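Local coordinates for cobalamin biosynthesis protein CobN (PDB 7C6O) that forms the large, catalytic subunit of a cobaltochelatase, the enzyme that inserts cobalt into the corrin ring during cobalamin biosynthesis, at residues I191-Y196 and G206-L211; V938-F943 and T993-S998; F943-F948 and G1001-G1006. All coordinates share one frame; numbering follows the deposited sequence. Where two conformers were deposited one is given.

Interaction 1 of 3, residues I191-Y196 and G206-L211; sequences IAVLYY and GYVEAL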
ATOM      1  N   ILE A 191     -13.912   9.170  25.215  1.00 19.54           N
ATOM      2  CA  ILE A 191     -12.761   8.770  24.416  1.00 20.42           C
ATOM      3  C   ILE A 191     -11.722   8.182  25.360  1.00 18.42           C
ATOM      4  O   ILE A 191     -11.117   8.906  26.160  1.00 19.78           O
ATOM      5  CB  ILE A 191     -12.180   9.947  23.620  1.00 17.04           C
ATOM      6  CG1 ILE A 191     -13.274  10.630  22.795  1.00 18.93           C
ATOM      7  CG2 ILE A 191     -11.036   9.477  22.731  1.00 17.30           C
ATOM      8  CD1 ILE A 191     -13.983   9.712  21.822  1.00 20.06           C
ATOM      9  N   ALA A 192     -11.510   6.873  25.273  1.00 17.40           N
ATOM     10  CA  ALA A 192     -10.464   6.246  26.066  1.00 18.70           C
ATOM     11  C   ALA A 192      -9.097   6.552  25.467  1.00 19.47           C
ATOM     12  O   ALA A 192      -8.944   6.636  24.246  1.00 18.44           O
ATOM     13  CB  ALA A 192     -10.683   4.736  26.140  1.00 16.88           C
ATOM     14  N   VAL A 193      -8.105   6.741  26.334  1.00 16.16           N
ATOM     15  CA  VAL A 193      -6.714   6.927  25.926  1.00 16.34           C
ATOM     16  C   VAL A 193      -5.889   5.841  26.606  1.00 19.82           C
ATOM     17  O   VAL A 193      -5.733   5.847  27.834  1.00 19.31           O
ATOM     18  CB  VAL A 193      -6.186   8.324  26.278  1.00 14.00           C
ATOM     19  CG1 VAL A 193      -4.744   8.482  25.807  1.00 11.01           C
ATOM     20  CG2 VAL A 193      -7.071   9.390  25.653  1.00 16.74           C
ATOM     21  N   LEU A 194      -5.355   4.914  25.812  1.00 17.07           N
ATOM     22  CA  LEU A 194      -4.624   3.759  26.326  1.00 16.01           C
ATOM     23  C   LEU A 194      -3.126   4.005  26.200  1.00 17.57           C
ATOM     24  O   LEU A 194      -2.619   4.220  25.092  1.00 17.34           O
ATOM     25  CB  LEU A 194      -5.018   2.486  25.578  1.00 16.53           C
ATOM     26  CG  LEU A 194      -6.220   1.679  26.081  1.00 24.15           C
ATOM     27  CD1 LEU A 194      -5.904   1.006  27.411  1.00 22.20           C
ATOM     28  CD2 LEU A 194      -7.464   2.550  26.199  1.00 26.23           C
ATOM     29  N   TYR A 195      -2.418   3.966  27.329  1.00 15.46           N
ATOM     30  CA  TYR A 195      -0.976   4.163  27.336  1.00 17.41           C
ATOM     31  C   TYR A 195      -0.322   3.118  28.231  1.00 16.65           C
ATOM     32  O   TYR A 195      -0.991   2.369  28.947  1.00 18.76           O
ATOM     33  CB  TYR A 195      -0.602   5.587  27.779  1.00 14.72           C
ATOM     34  CG  TYR A 195      -0.965   5.944  29.205  1.00 16.29           C
ATOM     35  CD1 TYR A 195      -2.276   6.240  29.556  1.00 16.22           C
ATOM     36  CD2 TYR A 195       0.011   6.018  30.193  1.00 19.03           C
ATOM     37  CE1 TYR A 195      -2.610   6.579  30.856  1.00 18.96           C
ATOM     38  CE2 TYR A 195      -0.312   6.357  31.495  1.00 18.34           C
ATOM     39  CZ  TYR A 195      -1.624   6.639  31.822  1.00 19.88           C
ATOM     40  OH  TYR A 195      -1.954   6.978  33.117  1.00 17.22           O
ATOM     41  N   TYR A 196       1.006   3.070  28.179  1.00 15.13           N
ATOM     42  CA  TYR A 196       1.751   2.005  28.832  1.00 17.91           C
ATOM     43  C   TYR A 196       1.897   2.247  30.329  1.00 19.22           C
ATOM     44  O   TYR A 196       2.111   3.377  30.780  1.00 17.98           O
ATOM     45  CB  TYR A 196       3.129   1.851  28.187  1.00 20.46           C
ATOM     46  CG  TYR A 196       3.121   0.912  27.004  1.00 21.21           C
ATOM     47  CD1 TYR A 196       2.555  -0.354  27.106  1.00 24.64           C
ATOM     48  CD2 TYR A 196       3.661   1.293  25.782  1.00 24.03           C
ATOM     49  CE1 TYR A 196       2.538  -1.220  26.027  1.00 24.12           C
ATOM     50  CE2 TYR A 196       3.646   0.435  24.697  1.00 22.98           C
ATOM     51  CZ  TYR A 196       3.084  -0.818  24.826  1.00 23.82           C
ATOM     52  OH  TYR A 196       3.064  -1.678  23.750  1.00 26.80           O
ATOM     53  N   GLY A 206       2.652  13.447  30.980  1.00 18.95           N
ATOM     54  CA  GLY A 206       2.309  14.735  30.401  1.00 20.32           C
ATOM     55  C   GLY A 206       1.752  14.627  28.993  1.00 19.60           C
ATOM     56  O   GLY A 206       0.855  15.384  28.613  1.00 19.39           O
ATOM     57  N   TYR A 207       2.272  13.687  28.198  1.00 16.32           N
ATOM     58  CA  TYR A 207       1.744  13.517  26.846  1.00 17.61           C
ATOM     59  C   TYR A 207       0.305  13.017  26.871  1.00 20.11           C
ATOM     60  O   TYR A 207      -0.484  13.361  25.982  1.00 19.80           O
ATOM     61  CB  TYR A 207       2.640  12.577  26.028  1.00 16.62           C
ATOM     62  CG  TYR A 207       2.604  11.106  26.408  1.00 16.67           C
ATOM     63  CD1 TYR A 207       2.050  10.162  25.549  1.00 15.59           C
ATOM     64  CD2 TYR A 207       3.139  10.659  27.611  1.00 15.16           C
ATOM     65  CE1 TYR A 207       2.024   8.813  25.882  1.00 18.94           C
ATOM     66  CE2 TYR A 207       3.116   9.314  27.951  1.00 20.65           C
ATOM     67  CZ  TYR A 207       2.555   8.397  27.084  1.00 19.07           C
ATOM     68  OH  TYR A 207       2.532   7.062  27.424  1.00 18.70           O
ATOM     69  N   VAL A 208      -0.058  12.230  27.886  1.00 17.14           N
ATOM     70  CA  VAL A 208      -1.434  11.764  28.021  1.00 19.37           C
ATOM     71  C   VAL A 208      -2.340  12.900  28.475  1.00 18.52           C
ATOM     72  O   VAL A 208      -3.467  13.048  27.987  1.00 16.51           O
ATOM     73  CB  VAL A 208      -1.493  10.566  28.990  1.00 20.44           C
ATOM     74  CG1 VAL A 208      -2.934  10.137  29.231  1.00 16.76           C
ATOM     75  CG2 VAL A 208      -0.670   9.405  28.449  1.00 19.93           C
ATOM     76  N   GLU A 209      -1.865  13.717  29.421  1.00 16.89           N
ATOM     77  CA  GLU A 209      -2.647  14.860  29.883  1.00 18.18           C
ATOM     78  C   GLU A 209      -2.974  15.805  28.734  1.00 19.00           C
ATOM     79  O   GLU A 209      -4.100  16.311  28.633  1.00 17.88           O
ATOM     80  CB  GLU A 209      -1.884  15.603  30.982  1.00 16.03           C
ATOM     81  CG  GLU A 209      -2.538  16.903  31.423  1.00 18.35           C
ATOM     82  CD  GLU A 209      -3.851  16.675  32.143  1.00 23.09           C
ATOM     83  OE1 GLU A 209      -4.025  15.580  32.719  1.00 21.74           O
ATOM     84  OE2 GLU A 209      -4.707  17.586  32.127  1.00 25.15           O
ATOM     85  N   ALA A 210      -2.001  16.050  27.854  1.00 17.39           N
ATOM     86  CA  ALA A 210      -2.229  16.962  26.739  1.00 17.30           C
ATOM     87  C   ALA A 210      -3.306  16.431  25.804  1.00 14.30           C
ATOM     88  O   ALA A 210      -4.160  17.192  25.334  1.00 15.78           O
ATOM     89  CB  ALA A 210      -0.926  17.198  25.980  1.00 16.70           C
ATOM     90  N   LEU A 211      -3.281  15.126  25.520  1.00 15.88           N
ATOM     91  CA  LEU A 211      -4.315  14.547  24.669  1.00 16.12           C
ATOM     92  C   LEU A 211      -5.675  14.597  25.351  1.00 19.09           C
ATOM     93  O   LEU A 211      -6.695  14.847  24.696  1.00 15.08           O
ATOM     94  CB  LEU A 211      -3.952  13.111  24.293  1.00 15.53           C
ATOM     95  CG  LEU A 211      -4.901  12.444  23.292  1.00 17.15           C
ATOM     96  CD1 LEU A 211      -5.095  13.333  22.067  1.00 15.85           C
ATOM     97  CD2 LEU A 211      -4.390  11.071  22.882  1.00 18.55           C
TER
HETATM   98  O   HOH W   1       2.124   4.765  25.869  1.00 16.96           O
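With chi1 at 65°, Tyr-195 holds its CG between its own backbone N and carbonyl carbon and swings its ring toward Val-208, whose CG2 lies anti to its carbonyl carbon. The contact is the first half of a beta-alpha-beta unit: strand 190-196 leads through the short helix 197-202 into helix 206-217, which runs back almost antiparallel to the strand, the segment axes 9.9 Å apart, and delivers the chain to the parallel neighbouring strand 221-227. Val-208 CG2 sits over one face of the Tyr-195 ring, 3.8 Å from its centroid and 21° off the normal, a CH-pi contact. The same methyl lies 3.6 Å above the plane of the Tyr-207 ring, over its centre, so a single carbon is covered by two aromatic faces. One turn further along the helix, Leu-211 CD2 meets Val-193 CG1 at 3.9 Å, the two side chains crossing at a slant. Val-193 CG1 also touches Val-208 CG1, giving the helix a branched aliphatic seat on the strand. Beyond the contact, Tyr-195 OH is hydrogen-bonded to His-200 ND1, while Leu-211 also rests on Val-248 of strand 246-249. Tyr-207 OH comes within 3.5 Å of Tyr-195 CB, and a water in the plane of the Tyr-207 ring joins this hydroxyl, 2.8 Å away, to the backbone N of Tyr-196, from which it accepts at 3.1 Å.

Interaction 2 of 3, residues V938-F943 and T993-S998; sequences VRISGF and TRIFGS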
ATOM      1  N   VAL A 938      17.422   0.364  -9.860  1.00 13.43           N
ATOM      2  CA  VAL A 938      16.082   0.171  -9.315  1.00 14.18           C
ATOM      3  C   VAL A 938      15.366   1.511  -9.298  1.00 14.29           C
ATOM      4  O   VAL A 938      15.858   2.478  -8.705  1.00 14.23           O
ATOM      5  CB  VAL A 938      16.124  -0.432  -7.903  1.00 15.94           C
ATOM      6  CG1 VAL A 938      14.713  -0.563  -7.342  1.00 15.31           C
ATOM      7  CG2 VAL A 938      16.826  -1.779  -7.918  1.00 18.47           C
ATOM      8  N   ARG A 939      14.199   1.564  -9.934  1.00 11.81           N
ATOM      9  CA  ARG A 939      13.268   2.674  -9.764  1.00 13.46           C
ATOM     10  C   ARG A 939      12.184   2.228  -8.789  1.00 15.58           C
ATOM     11  O   ARG A 939      11.356   1.373  -9.120  1.00 15.81           O
ATOM     12  CB  ARG A 939      12.666   3.108 -11.100  1.00 13.36           C
ATOM     13  CG  ARG A 939      11.521   4.107 -10.962  1.00 13.63           C
ATOM     14  CD  ARG A 939      11.918   5.348 -10.156  1.00 15.59           C
ATOM     15  NE  ARG A 939      10.786   6.260  -9.999  1.00 16.28           N
ATOM     16  CZ  ARG A 939      10.394   7.129 -10.927  1.00 14.19           C
ATOM     17  NH1 ARG A 939      11.054   7.220 -12.074  1.00 13.24           N
ATOM     18  NH2 ARG A 939       9.347   7.915 -10.706  1.00 13.85           N
ATOM     19  N   ILE A 940      12.203   2.791  -7.585  1.00 15.17           N
ATOM     20  CA  ILE A 940      11.156   2.542  -6.603  1.00 14.58           C
ATOM     21  C   ILE A 940      10.090   3.613  -6.764  1.00 14.00           C
ATOM     22  O   ILE A 940      10.357   4.721  -7.241  1.00 15.72           O
ATOM     23  CB  ILE A 940      11.711   2.521  -5.161  1.00 14.25           C
ATOM     24  CG1 ILE A 940      12.347   3.868  -4.805  1.00 15.78           C
ATOM     25  CG2 ILE A 940      12.707   1.375  -4.974  1.00 13.61           C
ATOM     26  CD1 ILE A 940      12.840   3.957  -3.370  1.00 15.44           C
ATOM     27  N   SER A 941       8.864   3.280  -6.379  1.00 13.54           N
ATOM     28  CA  SER A 941       7.815   4.282  -6.361  1.00 15.21           C
ATOM     29  C   SER A 941       7.902   5.098  -5.075  1.00 17.22           C
ATOM     30  O   SER A 941       8.657   4.779  -4.152  1.00 14.12           O
ATOM     31  CB  SER A 941       6.441   3.624  -6.486  1.00 16.23           C
ATOM     32  OG  SER A 941       6.176   2.788  -5.375  1.00 13.96           O
ATOM     33  N   GLY A 942       7.124   6.179  -5.027  1.00 12.44           N
ATOM     34  CA  GLY A 942       7.029   6.943  -3.796  1.00 12.59           C
ATOM     35  C   GLY A 942       6.453   6.128  -2.654  1.00 11.85           C
ATOM     36  O   GLY A 942       6.915   6.223  -1.514  1.00 13.17           O
ATOM     37  N   PHE A 943       5.446   5.301  -2.943  1.00 13.81           N
ATOM     38  CA  PHE A 943       4.851   4.505  -1.876  1.00 13.47           C
ATOM     39  C   PHE A 943       5.801   3.418  -1.390  1.00 12.35           C
ATOM     40  O   PHE A 943       5.826   3.105  -0.194  1.00 14.16           O
ATOM     41  CB  PHE A 943       3.534   3.877  -2.320  1.00 16.31           C
ATOM     42  CG  PHE A 943       2.925   2.996  -1.270  1.00 15.97           C
ATOM     43  CD1 PHE A 943       2.324   3.552  -0.151  1.00 15.07           C
ATOM     44  CD2 PHE A 943       2.987   1.615  -1.378  1.00 16.35           C
ATOM     45  CE1 PHE A 943       1.778   2.749   0.831  1.00 16.11           C
ATOM     46  CE2 PHE A 943       2.446   0.805  -0.396  1.00 15.01           C
ATOM     47  CZ  PHE A 943       1.839   1.373   0.710  1.00 14.72           C
ATOM     48  N   THR A 993      25.552   4.332  -6.257  1.00 18.72           N
ATOM     49  CA  THR A 993      24.153   4.739  -6.250  1.00 17.07           C
ATOM     50  C   THR A 993      23.400   3.967  -7.325  1.00 13.92           C
ATOM     51  O   THR A 993      23.782   3.995  -8.499  1.00 16.37           O
ATOM     52  CB  THR A 993      24.036   6.245  -6.470  1.00 19.58           C
ATOM     53  OG1 THR A 993      24.635   6.933  -5.364  1.00 18.84           O
ATOM     54  CG2 THR A 993      22.579   6.658  -6.579  1.00 19.95           C
ATOM     55  N   ARG A 994      22.337   3.269  -6.917  1.00 14.54           N
ATOM     56  CA  ARG A 994      21.528   2.470  -7.838  1.00 16.88           C
ATOM     57  C   ARG A 994      20.025   2.640  -7.665  1.00 19.08           C
ATOM     58  O   ARG A 994      19.281   2.268  -8.581  1.00 18.43           O
ATOM     59  CB  ARG A 994      21.865   0.979  -7.694  1.00 15.09           C
ATOM     60  CG  ARG A 994      23.262   0.592  -8.148  1.00 15.78           C
ATOM     61  CD  ARG A 994      23.446   0.816  -9.638  1.00 16.75           C
ATOM     62  NE  ARG A 994      24.730   0.303 -10.110  1.00 16.81           N
ATOM     63  CZ  ARG A 994      25.874   0.978 -10.050  1.00 20.24           C
ATOM     64  NH1 ARG A 994      25.900   2.200  -9.532  1.00 16.55           N
ATOM     65  NH2 ARG A 994      26.995   0.431 -10.505  1.00 20.56           N
ATOM     66  N   ILE A 995      19.543   3.169  -6.544  1.00 17.42           N
ATOM     67  CA  ILE A 995      18.117   3.219  -6.241  1.00 17.30           C
ATOM     68  C   ILE A 995      17.618   4.641  -6.464  1.00 18.49           C
ATOM     69  O   ILE A 995      18.114   5.589  -5.843  1.00 18.68           O
ATOM     70  CB  ILE A 995      17.838   2.758  -4.804  1.00 16.44           C
ATOM     71  CG1 ILE A 995      18.519   1.416  -4.532  1.00 17.54           C
ATOM     72  CG2 ILE A 995      16.335   2.656  -4.561  1.00 14.42           C
ATOM     73  CD1 ILE A 995      18.455   0.987  -3.088  1.00 19.56           C
ATOM     74  N   PHE A 996      16.625   4.790  -7.335  1.00 14.34           N
ATOM     75  CA  PHE A 996      16.043   6.088  -7.636  1.00 13.87           C
ATOM     76  C   PHE A 996      14.537   6.030  -7.415  1.00 16.12           C
ATOM     77  O   PHE A 996      13.930   4.958  -7.479  1.00 15.87           O
ATOM     78  CB  PHE A 996      16.374   6.517  -9.072  1.00 13.60           C
ATOM     79  CG  PHE A 996      17.851   6.583  -9.346  1.00 16.42           C
ATOM     80  CD1 PHE A 996      18.553   7.762  -9.152  1.00 17.66           C
ATOM     81  CD2 PHE A 996      18.542   5.458  -9.768  1.00 16.99           C
ATOM     82  CE1 PHE A 996      19.919   7.822  -9.388  1.00 18.11           C
ATOM     83  CE2 PHE A 996      19.906   5.510 -10.006  1.00 18.00           C
ATOM     84  CZ  PHE A 996      20.594   6.693  -9.818  1.00 17.53           C
ATOM     85  N   GLY A 997      13.944   7.184  -7.130  1.00 15.98           N
ATOM     86  CA  GLY A 997      12.523   7.224  -6.860  1.00 16.95           C
ATOM     87  C   GLY A 997      11.960   8.624  -6.970  1.00 15.39           C
ATOM     88  O   GLY A 997      12.644   9.559  -7.389  1.00 14.12           O
ATOM     89  N   SER A 998      10.688   8.748  -6.590  1.00 13.96           N
ATOM     90  CA  SER A 998      10.012  10.038  -6.596  1.00 15.14           C
ATOM     91  C   SER A 998      10.749  11.039  -5.713  1.00 17.54           C
ATOM     92  O   SER A 998      11.437  10.670  -4.759  1.00 18.97           O
ATOM     93  CB  SER A 998       8.568   9.885  -6.104  1.00 16.96           C
ATOM     94  OG  SER A 998       7.762   9.209  -7.055  1.00 15.45           O
TER
HETATM   95  O   HOH W   2       8.061   7.059  -8.283  1.00 19.87           O
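Val-938 gives up the most surface to residues 993-998, and its backbone is gripped at both ends: its N donates to Arg-994 O at 3.0 Å, and its O accepts from Phe-996 N at 2.8 Å along a nearly straight N-H...O line of 172°. Ile-940 N then donates to Phe-996 O, also at 2.8 Å, so Val-938 pairs with Ile-995 and Arg-939 with Phe-996 in parallel register. Ile-995 carries the apolar part. Its chi1 of -51° sets CG1 beside the backbone N and leaves CG2 anti to that N, where CG2 and CD1 of Ile-940 meet it, each 3.9 Å away. The two strands are neighbours in a largely parallel alpha/beta sheet, joined by a mainly helical crossover whose helix 949-963 packs on Ile-940 and Ile-995. On the face bearing Arg-939 and Phe-996, Tyr-1026 makes a cation-pi contact with the arginine and Met-1047 packs on the Phe-996 side chain. Ser-998 faces the start of helix 942-947, its OG 3.7 Å from Gly-942 N; the firmer partner of this hydroxyl is Gly-1004 O. The Arg-939 chain bends at chi2 and passes alongside Gly-997, with CD 3.4 Å from Phe-996 O. At the edge of its guanidinium, in the plane, lies a water that accepts from Arg-939 NH2 at 2.9 Å and is also hydrogen-bonded to Ser-998 OG.

Interaction 3 of 3, residues F943-F948 and G1001-G1006; sequences FFRDAF and GTYGAG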
ATOM      1  N   PHE A 943       5.446   5.301  -2.943  1.00 13.81           N
ATOM      2  CA  PHE A 943       4.851   4.505  -1.876  1.00 13.47           C
ATOM      3  C   PHE A 943       5.801   3.418  -1.390  1.00 12.35           C
ATOM      4  O   PHE A 943       5.826   3.105  -0.194  1.00 14.16           O
ATOM      5  CB  PHE A 943       3.534   3.877  -2.320  1.00 16.31           C
ATOM      6  CG  PHE A 943       2.925   2.996  -1.270  1.00 15.97           C
ATOM      7  CD1 PHE A 943       2.324   3.552  -0.151  1.00 15.07           C
ATOM      8  CD2 PHE A 943       2.987   1.615  -1.378  1.00 16.35           C
ATOM      9  CE1 PHE A 943       1.778   2.749   0.831  1.00 16.11           C
ATOM     10  CE2 PHE A 943       2.446   0.805  -0.396  1.00 15.01           C
ATOM     11  CZ  PHE A 943       1.839   1.373   0.710  1.00 14.72           C
ATOM     12  N   PHE A 944       6.570   2.808  -2.300  1.00 14.56           N
ATOM     13  CA  PHE A 944       7.566   1.832  -1.867  1.00 13.50           C
ATOM     14  C   PHE A 944       8.540   2.459  -0.882  1.00 14.73           C
ATOM     15  O   PHE A 944       8.875   1.855   0.145  1.00 14.34           O
ATOM     16  CB  PHE A 944       8.319   1.258  -3.067  1.00 11.21           C
ATOM     17  CG  PHE A 944       9.235   0.116  -2.713  1.00 14.87           C
ATOM     18  CD1 PHE A 944       8.799  -1.197  -2.828  1.00 14.11           C
ATOM     19  CD2 PHE A 944      10.523   0.354  -2.253  1.00 15.24           C
ATOM     20  CE1 PHE A 944       9.631  -2.251  -2.497  1.00 18.29           C
ATOM     21  CE2 PHE A 944      11.362  -0.697  -1.918  1.00 19.53           C
ATOM     22  CZ  PHE A 944      10.914  -2.002  -2.044  1.00 19.85           C
ATOM     23  N   ARG A 945       9.013   3.669  -1.187  1.00 14.97           N
ATOM     24  CA  ARG A 945       9.839   4.421  -0.247  1.00 14.02           C
ATOM     25  C   ARG A 945       9.133   4.602   1.094  1.00 17.41           C
ATOM     26  O   ARG A 945       9.741   4.409   2.156  1.00 16.20           O
ATOM     27  CB  ARG A 945      10.197   5.770  -0.869  1.00 12.66           C
ATOM     28  CG  ARG A 945      10.698   6.835   0.091  1.00 12.61           C
ATOM     29  CD  ARG A 945      10.456   8.208  -0.517  1.00 15.59           C
ATOM     30  NE  ARG A 945       9.032   8.537  -0.543  1.00 14.51           N
ATOM     31  CZ  ARG A 945       8.473   9.422  -1.362  1.00 14.42           C
ATOM     32  NH1 ARG A 945       9.208  10.077  -2.254  1.00 14.12           N
ATOM     33  NH2 ARG A 945       7.168   9.648  -1.293  1.00 13.01           N
ATOM     34  N   ASP A 946       7.842   4.954   1.063  1.00 13.69           N
ATOM     35  CA  ASP A 946       7.091   5.216   2.290  1.00 15.22           C
ATOM     36  C   ASP A 946       6.949   3.963   3.146  1.00 15.75           C
ATOM     37  O   ASP A 946       7.140   4.008   4.369  1.00 16.69           O
ATOM     38  CB  ASP A 946       5.698   5.747   1.951  1.00 15.30           C
ATOM     39  CG  ASP A 946       5.723   7.124   1.337  1.00 16.77           C
ATOM     40  OD1 ASP A 946       6.822   7.675   1.109  1.00 16.23           O
ATOM     41  OD2 ASP A 946       4.622   7.653   1.085  1.00 17.03           O
ATOM     42  N   ALA A 947       6.576   2.843   2.526  1.00 12.74           N
ATOM     43  CA  ALA A 947       6.133   1.664   3.257  1.00 11.93           C
ATOM     44  C   ALA A 947       7.233   0.645   3.514  1.00 14.38           C
ATOM     45  O   ALA A 947       7.091  -0.173   4.431  1.00 13.58           O
ATOM     46  CB  ALA A 947       4.994   0.971   2.497  1.00 13.20           C
ATOM     47  N   PHE A 948       8.312   0.658   2.736  1.00 13.27           N
ATOM     48  CA  PHE A 948       9.370  -0.344   2.856  1.00 12.44           C
ATOM     49  C   PHE A 948      10.735   0.321   3.006  1.00 13.93           C
ATOM     50  O   PHE A 948      11.657   0.068   2.224  1.00 16.61           O
ATOM     51  CB  PHE A 948       9.337  -1.291   1.657  1.00 12.09           C
ATOM     52  CG  PHE A 948       8.081  -2.111   1.580  1.00 14.46           C
ATOM     53  CD1 PHE A 948       7.045  -1.742   0.736  1.00 13.48           C
ATOM     54  CD2 PHE A 948       7.922  -3.233   2.377  1.00 13.66           C
ATOM     55  CE1 PHE A 948       5.884  -2.492   0.673  1.00 13.86           C
ATOM     56  CE2 PHE A 948       6.761  -3.987   2.320  1.00 16.66           C
ATOM     57  CZ  PHE A 948       5.739  -3.616   1.466  1.00 15.02           C
ATOM     58  N   GLY A1001       8.812  13.680  -0.420  1.00 15.41           N
ATOM     59  CA  GLY A1001       7.586  14.392  -0.167  1.00 15.64           C
ATOM     60  C   GLY A1001       6.580  14.354  -1.293  1.00 18.49           C
ATOM     61  O   GLY A1001       5.531  15.000  -1.180  1.00 21.01           O
ATOM     62  N   THR A1002       6.856  13.631  -2.382  1.00 17.00           N
ATOM     63  CA  THR A1002       6.004  13.602  -3.565  0.60 17.96           C
ATOM     64  C   THR A1002       5.870  12.168  -4.062  1.00 15.68           C
ATOM     65  O   THR A1002       6.539  11.249  -3.576  1.00 15.16           O
ATOM     66  CB  THR A1002       6.555  14.479  -4.699  0.60 20.07           C
ATOM     67  OG1 THR A1002       7.593  13.771  -5.389  0.60 19.24           O
ATOM     68  CG2 THR A1002       7.125  15.768  -4.160  0.60 23.00           C
ATOM     69  N   TYR A1003       5.036  12.004  -5.093  1.00 14.61           N
ATOM     70  CA  TYR A1003       4.703  10.707  -5.662  1.00 17.14           C
ATOM     71  C   TYR A1003       4.567  10.825  -7.173  1.00 19.96           C
ATOM     72  O   TYR A1003       4.464  11.920  -7.728  1.00 20.35           O
ATOM     73  CB  TYR A1003       3.404  10.166  -5.047  1.00 17.32           C
ATOM     74  CG  TYR A1003       3.504  10.087  -3.550  1.00 17.68           C
ATOM     75  CD1 TYR A1003       4.050   8.969  -2.943  1.00 15.17           C
ATOM     76  CD2 TYR A1003       3.115  11.154  -2.745  1.00 16.90           C
ATOM     77  CE1 TYR A1003       4.182   8.896  -1.582  1.00 17.00           C
ATOM     78  CE2 TYR A1003       3.247  11.090  -1.371  1.00 15.33           C
ATOM     79  CZ  TYR A1003       3.782   9.955  -0.797  1.00 16.84           C
ATOM     80  OH  TYR A1003       3.922   9.868   0.564  1.00 16.92           O
ATOM     81  N   GLY A1004       4.573   9.674  -7.838  1.00 18.97           N
ATOM     82  CA  GLY A1004       4.283   9.592  -9.254  1.00 20.57           C
ATOM     83  C   GLY A1004       5.528   9.609 -10.127  1.00 19.43           C
ATOM     84  O   GLY A1004       6.651   9.852  -9.680  1.00 15.37           O
ATOM     85  N   ALA A1005       5.300   9.343 -11.418  1.00 17.18           N
ATOM     86  CA  ALA A1005       6.356   9.340 -12.421  1.00 15.41           C
ATOM     87  C   ALA A1005       6.194  10.433 -13.468  1.00 14.78           C
ATOM     88  O   ALA A1005       7.111  10.635 -14.271  1.00 16.00           O
ATOM     89  CB  ALA A1005       6.428   7.973 -13.117  1.00 18.81           C
ATOM     90  N   GLY A1006       5.055  11.127 -13.489  1.00 15.99           N
ATOM     91  CA  GLY A1006       4.882  12.326 -14.279  1.00 16.71           C
ATOM     92  C   GLY A1006       4.419  12.118 -15.705  1.00 15.42           C
ATOM     93  O   GLY A1006       3.895  13.058 -16.312  1.00 15.03           O
TER
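Arg-945 of helix 942-947 holds the carbonyl oxygen of Thr-1002 end-on with two nitrogens: NH2 donates to Thr-1002 O at 2.9 Å and NH1 to the same oxygen at 3.2 Å, both close to the guanidinium plane and the second bond clearly more bent. From its side the guanidinium takes Asp-946 OD1, with NE at 2.9 Å and NH2 at 3.1 Å, in a salt bridge between neighbours on the helix. A bend at chi3 (70°) turns the otherwise extended chain so that one flat group serves both acceptors. The other carboxylate oxygen reaches Tyr-1003: the hydroxyl donates to Asp-946 OD2 over a modelled distance of only 2.4 Å, very short for such a bond, so the exact length is best read with caution. The carboxylate meets the ring at its edge, the two planes 85° apart, while Arg-945 NH2 lies obliquely beside the ring, 3.1 Å from Tyr-1003 CE1. Arginine, aspartate and tyrosine thus fix one another's rotation.

Further out, Gln-600 NE2 of helix 595-604 donates a second bond to Asp-946 OD2, and Tyr-1034 OH is hydrogen-bonded to Arg-945 NH1. Trp-563 stacks edge-to-face with the Tyr-1003 ring, and a backbone bond to Gly-566 steadies Gly-1001, which has positive phi. At the root of the helix, Phe-943 N faces the ring edge 3.9 Å from Tyr-1003 CD1, and Ser-941 OG caps Phe-944 N. The helix start and the loop follow the carboxyl ends of two adjacent parallel strands, 935-940 and 995-997, the edge where a Rossmann-like alpha/beta sheet gathers its connecting loops.

How the interactions relate
Following the chain from the N terminus, interaction 1 closes first, over a short connection of nine residues that leads from strand 190-196 to helix 206-217. It is finished long before the others open and stands apart, its nearest atoms about 20 Å from interaction 3 and about 23 Å from interaction 2. The latter two belong to the sheet holding strands 935-940 and 995-997. Each closes a loop of about fifty residues, and they cross rather than nest: 938-943 and 943-948 share Phe-943, then 993-998 and 1001-1006 follow in the same order. Their centres are 8 Å apart, and Ser-998 and Gly-1004 touch where the two contacts meet, linking paired strands to the loop beyond.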